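Local coordinates for subtilase cytotoxin subunit A (Escherichia coli, PDB 4BWG), which cleaves the host endoplasmic reticulum chaperone BiP as the serine protease subunit of the AB5 subtilase cytotoxin, provoking ER stress and cell death, at residues A[62-67]-A[96-101]; A[132-137]-A[170-175]; A[155-160]-A[192-197]. One frame throughout, in Å; residues are numbered along the deposited sequence.

Interaction 1: residues A[62-67]-A[96-101]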
loop_
_atom_site.group_PDB
_atom_site.type_symbol
_atom_site.label_atom_id
_atom_site.label_comp_id
_atom_site.label_asym_id
_atom_site.label_seq_id
_atom_site.Cartn_x
_atom_site.Cartn_y
_atom_site.Cartn_z
ATOM N N SER A 62 3.503 15.583 22.278
ATOM C CA SER A 62 2.830 15.051 23.461
ATOM C C SER A 62 2.017 13.805 23.172
ATOM O O SER A 62 1.878 13.000 24.081
ATOM C CB SER A 62 1.952 16.095 24.129
ATOM O OG SER A 62 1.021 16.627 23.203
ATOM N N ASP A 63 1.495 13.613 21.942
ATOM C CA ASP A 63 0.736 12.392 21.607
ATOM C C ASP A 63 1.571 11.403 20.770
ATOM O O ASP A 63 1.086 10.333 20.437
ATOM C CB ASP A 63 -0.565 12.744 20.856
ATOM C CG ASP A 63 -1.593 13.558 21.652
ATOM O OD1 ASP A 63 -1.718 13.333 22.889
ATOM O OD2 ASP A 63 -2.291 14.398 21.037
ATOM N N SER A 64 2.834 11.737 20.473
ATOM C CA SER A 64 3.723 10.995 19.583
ATOM C C SER A 64 4.464 9.794 20.192
ATOM O O SER A 64 5.119 9.076 19.444
ATOM C CB SER A 64 4.751 11.954 18.980
ATOM O OG SER A 64 4.094 12.919 18.170
ATOM N N GLU A 65 4.392 9.549 21.481
ATOM C CA GLU A 65 5.155 8.430 22.043
ATOM C C GLU A 65 4.567 7.055 21.759
ATOM O O GLU A 65 3.377 6.811 21.950
ATOM C CB GLU A 65 5.320 8.581 23.554
ATOM C CG GLU A 65 6.492 7.798 24.120
ATOM C CD GLU A 65 6.218 7.029 25.391
ATOM O OE1 GLU A 65 5.490 7.540 26.276
ATOM O OE2 GLU A 65 6.785 5.927 25.527
ATOM N N PHE A 66 5.453 6.138 21.357
ATOM C CA PHE A 66 5.226 4.710 21.162
ATOM C C PHE A 66 6.018 3.929 22.229
ATOM O O PHE A 66 5.488 3.004 22.842
ATOM C CB PHE A 66 5.623 4.249 19.732
ATOM C CG PHE A 66 5.521 2.759 19.520
ATOM C CD1 PHE A 66 4.281 2.142 19.361
ATOM C CD2 PHE A 66 6.658 1.962 19.534
ATOM C CE1 PHE A 66 4.188 0.750 19.186
ATOM C CE2 PHE A 66 6.565 0.576 19.333
ATOM C CZ PHE A 66 5.329 -0.018 19.167
ATOM N N ALA A 67 7.299 4.308 22.442
ATOM C CA ALA A 67 8.217 3.654 23.372
ATOM C C ALA A 67 9.398 4.535 23.609
ATOM O O ALA A 67 9.728 5.358 22.751
ATOM C CB ALA A 67 8.680 2.304 22.796
ATOM N N LEU A 96 10.591 17.350 13.843
ATOM C CA LEU A 96 10.674 17.486 12.378
ATOM C C LEU A 96 10.017 16.322 11.682
ATOM O O LEU A 96 9.493 16.463 10.571
ATOM C CB LEU A 96 12.141 17.567 11.924
ATOM C CG LEU A 96 12.925 18.758 12.475
ATOM C CD1 LEU A 96 14.402 18.688 12.084
ATOM C CD2 LEU A 96 12.268 20.109 12.071
ATOM N N ILE A 97 10.034 15.166 12.347
ATOM C CA ILE A 97 9.482 13.938 11.820
ATOM C C ILE A 97 7.958 13.902 12.000
ATOM O O ILE A 97 7.246 13.681 11.025
ATOM C CB ILE A 97 10.196 12.681 12.457
ATOM C CG1 ILE A 97 11.717 12.655 12.127
ATOM C CG2 ILE A 97 9.542 11.351 11.992
ATOM C CD1 ILE A 97 12.580 11.634 12.923
ATOM N N ALA A 98 7.460 14.081 13.216
ATOM C CA ALA A 98 6.076 13.776 13.513
ATOM C C ALA A 98 5.288 14.805 14.355
ATOM O O ALA A 98 4.189 14.460 14.779
ATOM C CB ALA A 98 6.054 12.409 14.248
ATOM N N SER A 99 5.790 16.023 14.609
ATOM C CA SER A 99 5.044 16.994 15.447
ATOM C C SER A 99 3.670 17.312 14.822
ATOM O O SER A 99 3.570 17.474 13.611
ATOM C CB SER A 99 5.847 18.269 15.705
ATOM O OG SER A 99 5.099 19.286 16.363
ATOM N N ARG A 100 2.617 17.309 15.656
ATOM C CA ARG A 100 1.223 17.454 15.256
ATOM C C ARG A 100 0.697 18.896 15.333
ATOM O O ARG A 100 -0.316 19.200 14.709
ATOM C CB ARG A 100 0.354 16.520 16.108
ATOM C CG ARG A 100 0.623 15.080 15.792
ATOM C CD ARG A 100 -0.105 14.084 16.653
ATOM N NE ARG A 100 0.436 12.748 16.367
ATOM C CZ ARG A 100 -0.219 11.594 16.479
ATOM N NH1 ARG A 100 -1.476 11.573 16.894
ATOM N NH2 ARG A 100 0.382 10.452 16.173
ATOM N N TYR A 101 1.357 19.764 16.101
ATOM C CA TYR A 101 1.038 21.189 16.228
ATOM C C TYR A 101 2.275 21.911 16.705
ATOM O O TYR A 101 3.143 21.302 17.346
ATOM C CB TYR A 101 -0.175 21.481 17.135
ATOM C CG TYR A 101 -0.108 20.939 18.544
ATOM C CD1 TYR A 101 -0.625 19.687 18.854
ATOM C CD2 TYR A 101 0.357 21.729 19.595
ATOM C CE1 TYR A 101 -0.610 19.199 20.161
ATOM C CE2 TYR A 101 0.354 21.262 20.910
ATOM C CZ TYR A 101 -0.143 19.997 21.191
ATOM O OH TYR A 101 -0.142 19.505 22.481
#
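The guanidinium of R100 has the backbone of D63 over one face: D63 O stands 4.3 Å above the plane of R100, over its centre, and D63 CB lies over that same face, 4.2 Å from R100 NH1. S64 OG comes in obliquely, 4.1 Å from R100 NE. The ring of Y101 is also approached at a slant, by S62, whose OG is 3.2 Å from Y101 OH. That serine hydroxyl has its definite partner at G59 O, within its own loop.

What takes R100 back over D63 is its chain shape: CG sits beside the backbone N (chi1 -68°), and the chain then runs extended as far as NE. The carboxylate of D63 is not in contact, since OD2 remains 5.1 Å from R100 NH1; the opposite charges may still attract at that range. S64 OG also lies 3.7 Å from A98 O, where the chain comes out of helix 84-98.

The loop leading into strand 65-70 thus lies against the C-terminal end of helix 84-98. Strand 65-70 is an outer strand of the parallel sheet; its F66, and S64 just before it, bond by their backbones to I112 of strand 111-116. A98 touches I112 of that strand, and R100 touches L111. Deeper in the fold, I97 packs on strand 47-52, and both L96 and I97 reach A276 of helix 271-286.

Interaction 2: residues A[132-137]-A[170-175]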
loop_
_atom_site.group_PDB
_atom_site.type_symbol
_atom_site.label_atom_id
_atom_site.label_comp_id
_atom_site.label_asym_id
_atom_site.label_seq_id
_atom_site.Cartn_x
_atom_site.Cartn_y
_atom_site.Cartn_z
ATOM N N SER A 132 18.910 -3.677 19.680
ATOM C CA SER A 132 17.608 -3.765 20.347
ATOM C C SER A 132 16.472 -3.612 19.319
ATOM O O SER A 132 15.501 -4.375 19.392
ATOM C CB SER A 132 17.489 -2.726 21.448
ATOM O OG SER A 132 16.410 -3.046 22.318
ATOM N N ILE A 133 16.637 -2.687 18.319
ATOM C CA ILE A 133 15.703 -2.497 17.209
ATOM C C ILE A 133 15.568 -3.823 16.465
ATOM O O ILE A 133 14.449 -4.311 16.262
ATOM C CB ILE A 133 16.129 -1.344 16.244
ATOM C CG1 ILE A 133 16.147 0.022 16.972
ATOM C CG2 ILE A 133 15.205 -1.270 15.042
ATOM C CD1 ILE A 133 16.792 1.134 16.281
ATOM N N MET A 134 16.728 -4.435 16.119
ATOM C CA MET A 134 16.851 -5.667 15.346
ATOM C C MET A 134 16.405 -6.912 16.111
ATOM O O MET A 134 16.354 -7.979 15.506
ATOM C CB MET A 134 18.283 -5.836 14.836
ATOM C CG MET A 134 18.611 -4.955 13.662
ATOM S SD MET A 134 20.341 -5.109 13.140
ATOM C CE MET A 134 20.273 -6.542 12.102
ATOM N N SER A 135 16.023 -6.793 17.404
ATOM C CA SER A 135 15.540 -7.946 18.176
ATOM C C SER A 135 14.046 -8.175 17.898
ATOM O O SER A 135 13.475 -9.135 18.397
ATOM C CB SER A 135 15.830 -7.790 19.671
ATOM O OG SER A 135 14.887 -6.952 20.316
ATOM N N ASN A 136 13.444 -7.311 17.062
ATOM C CA ASN A 136 12.071 -7.349 16.552
ATOM C C ASN A 136 11.019 -7.786 17.627
ATOM O O ASN A 136 10.338 -8.790 17.458
ATOM C CB ASN A 136 12.036 -8.265 15.306
ATOM C CG ASN A 136 10.750 -8.218 14.517
ATOM O OD1 ASN A 136 10.393 -7.199 13.920
ATOM N ND2 ASN A 136 10.049 -9.342 14.470
ATOM N N VAL A 137 10.904 -7.020 18.723
ATOM C CA VAL A 137 9.942 -7.214 19.826
ATOM C C VAL A 137 8.546 -6.782 19.337
ATOM O O VAL A 137 7.551 -7.419 19.676
ATOM C CB VAL A 137 10.396 -6.417 21.100
ATOM C CG1 VAL A 137 9.276 -6.281 22.135
ATOM C CG2 VAL A 137 11.624 -7.064 21.736
ATOM N N GLY A 170 21.053 -5.517 5.921
ATOM C CA GLY A 170 20.846 -5.503 4.479
ATOM C C GLY A 170 20.393 -6.860 3.964
ATOM O O GLY A 170 19.587 -6.923 3.028
ATOM N N ARG A 171 20.923 -7.969 4.569
ATOM C CA ARG A 171 20.525 -9.334 4.186
ATOM C C ARG A 171 19.098 -9.601 4.637
ATOM O O ARG A 171 18.352 -10.235 3.908
ATOM C CB ARG A 171 21.470 -10.414 4.728
ATOM C CG ARG A 171 22.839 -10.435 4.040
ATOM C CD ARG A 171 23.758 -11.586 4.454
ATOM N NE ARG A 171 23.697 -11.895 5.887
ATOM C CZ ARG A 171 24.546 -11.437 6.802
ATOM N NH1 ARG A 171 25.556 -10.651 6.449
ATOM N NH2 ARG A 171 24.399 -11.776 8.077
ATOM N N ASN A 172 18.701 -9.067 5.805
ATOM C CA ASN A 172 17.344 -9.224 6.341
ATOM C C ASN A 172 16.340 -8.388 5.546
ATOM O O ASN A 172 15.163 -8.723 5.532
ATOM C CB ASN A 172 17.315 -8.905 7.825
ATOM C CG ASN A 172 18.043 -9.919 8.669
ATOM O OD1 ASN A 172 18.508 -10.944 8.188
ATOM N ND2 ASN A 172 18.205 -9.647 9.932
ATOM N N ASN A 173 16.824 -7.327 4.859
ATOM C CA ASN A 173 16.127 -6.427 3.928
ATOM C C ASN A 173 14.799 -5.848 4.481
ATOM O O ASN A 173 13.880 -5.613 3.715
ATOM C CB ASN A 173 15.888 -7.213 2.623
ATOM C CG ASN A 173 15.626 -6.433 1.352
ATOM O OD1 ASN A 173 15.688 -5.206 1.287
ATOM N ND2 ASN A 173 15.269 -7.150 0.320
ATOM N N ASP A 174 14.689 -5.575 5.778
ATOM C CA ASP A 174 13.400 -5.042 6.215
ATOM C C ASP A 174 13.475 -3.577 6.743
ATOM O O ASP A 174 12.499 -2.835 6.566
ATOM C CB ASP A 174 12.703 -5.983 7.237
ATOM C CG ASP A 174 11.985 -7.255 6.684
ATOM O OD1 ASP A 174 11.478 -7.219 5.502
ATOM O OD2 ASP A 174 11.855 -8.246 7.449
ATOM N N ARG A 175 14.624 -3.157 7.353
ATOM C CA ARG A 175 14.814 -1.823 7.947
ATOM C C ARG A 175 15.819 -0.970 7.183
ATOM O O ARG A 175 16.724 -1.482 6.513
ATOM C CB ARG A 175 15.264 -1.920 9.418
ATOM C CG ARG A 175 14.405 -2.865 10.245
ATOM C CD ARG A 175 14.805 -2.922 11.697
ATOM N NE ARG A 175 14.217 -4.081 12.355
ATOM C CZ ARG A 175 12.991 -4.137 12.869
ATOM N NH1 ARG A 175 12.209 -3.066 12.855
ATOM N NH2 ARG A 175 12.543 -5.264 13.406
#
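This is a surface contact made mostly by one arginine, R175, which spans from the loop between helix 160-172 and strand 176-180 to the C-terminal end of helix 125-133. The evidence is its share of the interface, much larger than that of any other residue here. With CG beside the backbone N (chi1 -49°) and an extended chain from CG to NE, R175 passes I133 at a slant. I133 CG2 meets R175 CD at 3.8 Å.

The guanidinium then reaches the end of the helix. I133 O lies over one of its faces, 3.5 Å above the plane and displaced toward the rim, and this same carbonyl accepts N136 N at 3.3 Å in the type I turn from I133 to N136. At the edge of the group stands N136, where R175 NH2 gives a weak hydrogen bond to N136 OD1 (2.9 Å, 123° at the hydrogen). The two flat groups are turned 51° apart. N136, the first residue to leave the helix, has positive phi. Beside the arginine, M134 CE comes to 4.3 Å from N172 ND2, and M134 also packs on L165 and M169 of helix 160-172.

The firmer polar tie of R175 is from NH1 to E144 O at strand 143-149. The cation thus has a carbonyl of the helix end over its face and a strand carbonyl bonded at NH1, which would probably suit the negative end of the dipole of helix 125-133, with the bent N136 bond adding little directional hold.

Interaction 3: residues A[155-160]-A[192-197]; sequences GVASAS and SAQQRI
G155 N donates to Q194 O at 2.8 Å, the one clear hydrogen bond between the two loops. The angle at the hydrogen is 143°, and the donor is tilted 26° from the plane of the carbonyl, so the bond is bent but sound. It brings the backbones close, with G155 CA and Q194 CA 4.2 Å apart.

The side chain of Q194 folds back over the glycine. Its chain is bent at chi2 (-86°), which swings the terminal amide across G155, with Q194 CD 3.8 Å from G155 CA. A157 CB flanks the same amide.

Both loops follow the C-terminal ends of adjacent parallel strands, 143-149 and 176-180, in the subtilase sheet. The first leads into helix 160-172, with A159 at its N-cap position; the second makes a tight turn in which Q195 N bonds to S192 O at 2.7 Å. Beyond that turn, R196 heads away from G155 to a cation-pi contact with W246 and a hydrogen bond to I188 O, while V156 packs on W198.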
loop_
_atom_site.group_PDB
_atom_site.type_symbol
_atom_site.label_atom_id
_atom_site.label_comp_id
_atom_site.label_asym_id
_atom_site.label_seq_id
_atom_site.Cartn_x
_atom_site.Cartn_y
_atom_site.Cartn_z
ATOM N N GLY A 155 35.697 8.288 15.448
ATOM C CA GLY A 155 36.757 7.549 16.127
ATOM C C GLY A 155 36.640 6.042 16.048
ATOM O O GLY A 155 37.170 5.331 16.907
ATOM N N VAL A 156 35.959 5.540 14.997
ATOM C CA VAL A 156 35.753 4.113 14.778
ATOM C C VAL A 156 37.041 3.546 14.181
ATOM O O VAL A 156 37.467 3.977 13.116
ATOM C CB VAL A 156 34.493 3.853 13.913
ATOM C CG1 VAL A 156 34.373 2.388 13.537
ATOM C CG2 VAL A 156 33.230 4.313 14.640
ATOM N N ALA A 157 37.687 2.629 14.899
ATOM C CA ALA A 157 38.935 2.021 14.463
ATOM C C ALA A 157 38.724 0.581 14.009
ATOM O O ALA A 157 39.343 0.150 13.031
ATOM C CB ALA A 157 39.957 2.068 15.584
ATOM N N SER A 158 37.860 -0.167 14.717
ATOM C CA SER A 158 37.581 -1.563 14.386
ATOM C C SER A 158 36.714 -1.647 13.147
ATOM O O SER A 158 37.081 -2.348 12.192
ATOM C CB SER A 158 36.896 -2.270 15.554
ATOM N N ALA A 159 35.562 -0.940 13.167
ATOM C CA ALA A 159 34.536 -0.903 12.111
ATOM C C ALA A 159 33.938 -2.303 11.842
ATOM O O ALA A 159 32.945 -2.420 11.125
ATOM C CB ALA A 159 35.091 -0.293 10.824
ATOM N N SER A 160 34.529 -3.346 12.455
ATOM C CA SER A 160 34.129 -4.748 12.378
ATOM C C SER A 160 32.694 -4.943 12.940
ATOM O O SER A 160 31.892 -5.659 12.333
ATOM C CB SER A 160 35.159 -5.590 13.132
ATOM O OG SER A 160 34.706 -6.871 13.529
ATOM N N SER A 192 40.107 11.345 7.333
ATOM C CA SER A 192 40.725 10.162 7.923
ATOM C C SER A 192 39.597 9.282 8.430
ATOM O O SER A 192 38.604 9.824 8.924
ATOM C CB SER A 192 41.650 10.564 9.067
ATOM O OG SER A 192 40.905 11.203 10.093
ATOM N N ALA A 193 39.742 7.945 8.332
ATOM C CA ALA A 193 38.753 6.967 8.798
ATOM C C ALA A 193 38.213 7.331 10.195
ATOM O O ALA A 193 36.996 7.308 10.408
ATOM C CB ALA A 193 39.351 5.568 8.809
ATOM N N GLN A 194 39.120 7.745 11.108
ATOM C CA GLN A 194 38.838 8.167 12.478
ATOM C C GLN A 194 37.934 9.434 12.565
ATOM O O GLN A 194 37.299 9.632 13.593
ATOM C CB GLN A 194 40.174 8.447 13.196
ATOM C CG GLN A 194 40.854 7.244 13.851
ATOM C CD GLN A 194 40.364 6.974 15.265
ATOM O OE1 GLN A 194 40.068 5.832 15.616
ATOM N NE2 GLN A 194 40.256 8.001 16.116
ATOM N N GLN A 195 37.915 10.298 11.535
ATOM C CA GLN A 195 37.147 11.548 11.558
ATOM C C GLN A 195 35.752 11.394 10.957
ATOM O O GLN A 195 34.911 12.286 11.132
ATOM C CB GLN A 195 37.911 12.665 10.831
ATOM N N ARG A 196 35.499 10.257 10.280
ATOM C CA ARG A 196 34.230 9.910 9.625
ATOM C C ARG A 196 33.215 9.350 10.613
ATOM O O ARG A 196 33.575 8.519 11.458
ATOM C CB ARG A 196 34.475 8.880 8.523
ATOM C CG ARG A 196 35.266 9.405 7.347
ATOM C CD ARG A 196 35.388 8.315 6.320
ATOM N NE ARG A 196 36.078 8.777 5.121
ATOM C CZ ARG A 196 37.102 8.144 4.563
ATOM N NH1 ARG A 196 37.565 7.020 5.097
ATOM N NH2 ARG A 196 37.667 8.623 3.460
ATOM N N ILE A 197 31.935 9.786 10.466
ATOM C CA ILE A 197 30.785 9.420 11.301
ATOM C C ILE A 197 30.129 8.139 10.808
ATOM O O ILE A 197 29.866 7.976 9.604
ATOM C CB ILE A 197 29.730 10.555 11.411
ATOM C CG1 ILE A 197 30.414 11.939 11.540
ATOM C CG2 ILE A 197 28.794 10.298 12.584
ATOM C CD1 ILE A 197 29.605 13.075 12.295
#

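From the N terminus, interaction 1 comes first: it closes the excursion from outer strand 65-70 through helix 84-98, the segment of chain that in subtilisins forms a left-handed crossover to the next strand. It is complete before interaction 2 opens at the end of helix 125-133. Interactions 2 and 3 cross, because 155-160 falls between 132-137 and 170-175, and 192-197 follows both. Helix 160-172 links them: interaction 3 involves the loop before it, interaction 2 its far end and the turn beyond. Centres of interactions 1 and 3 lie 33 Å apart on opposite sides of the chain's centre, and none of the three contacts touches another.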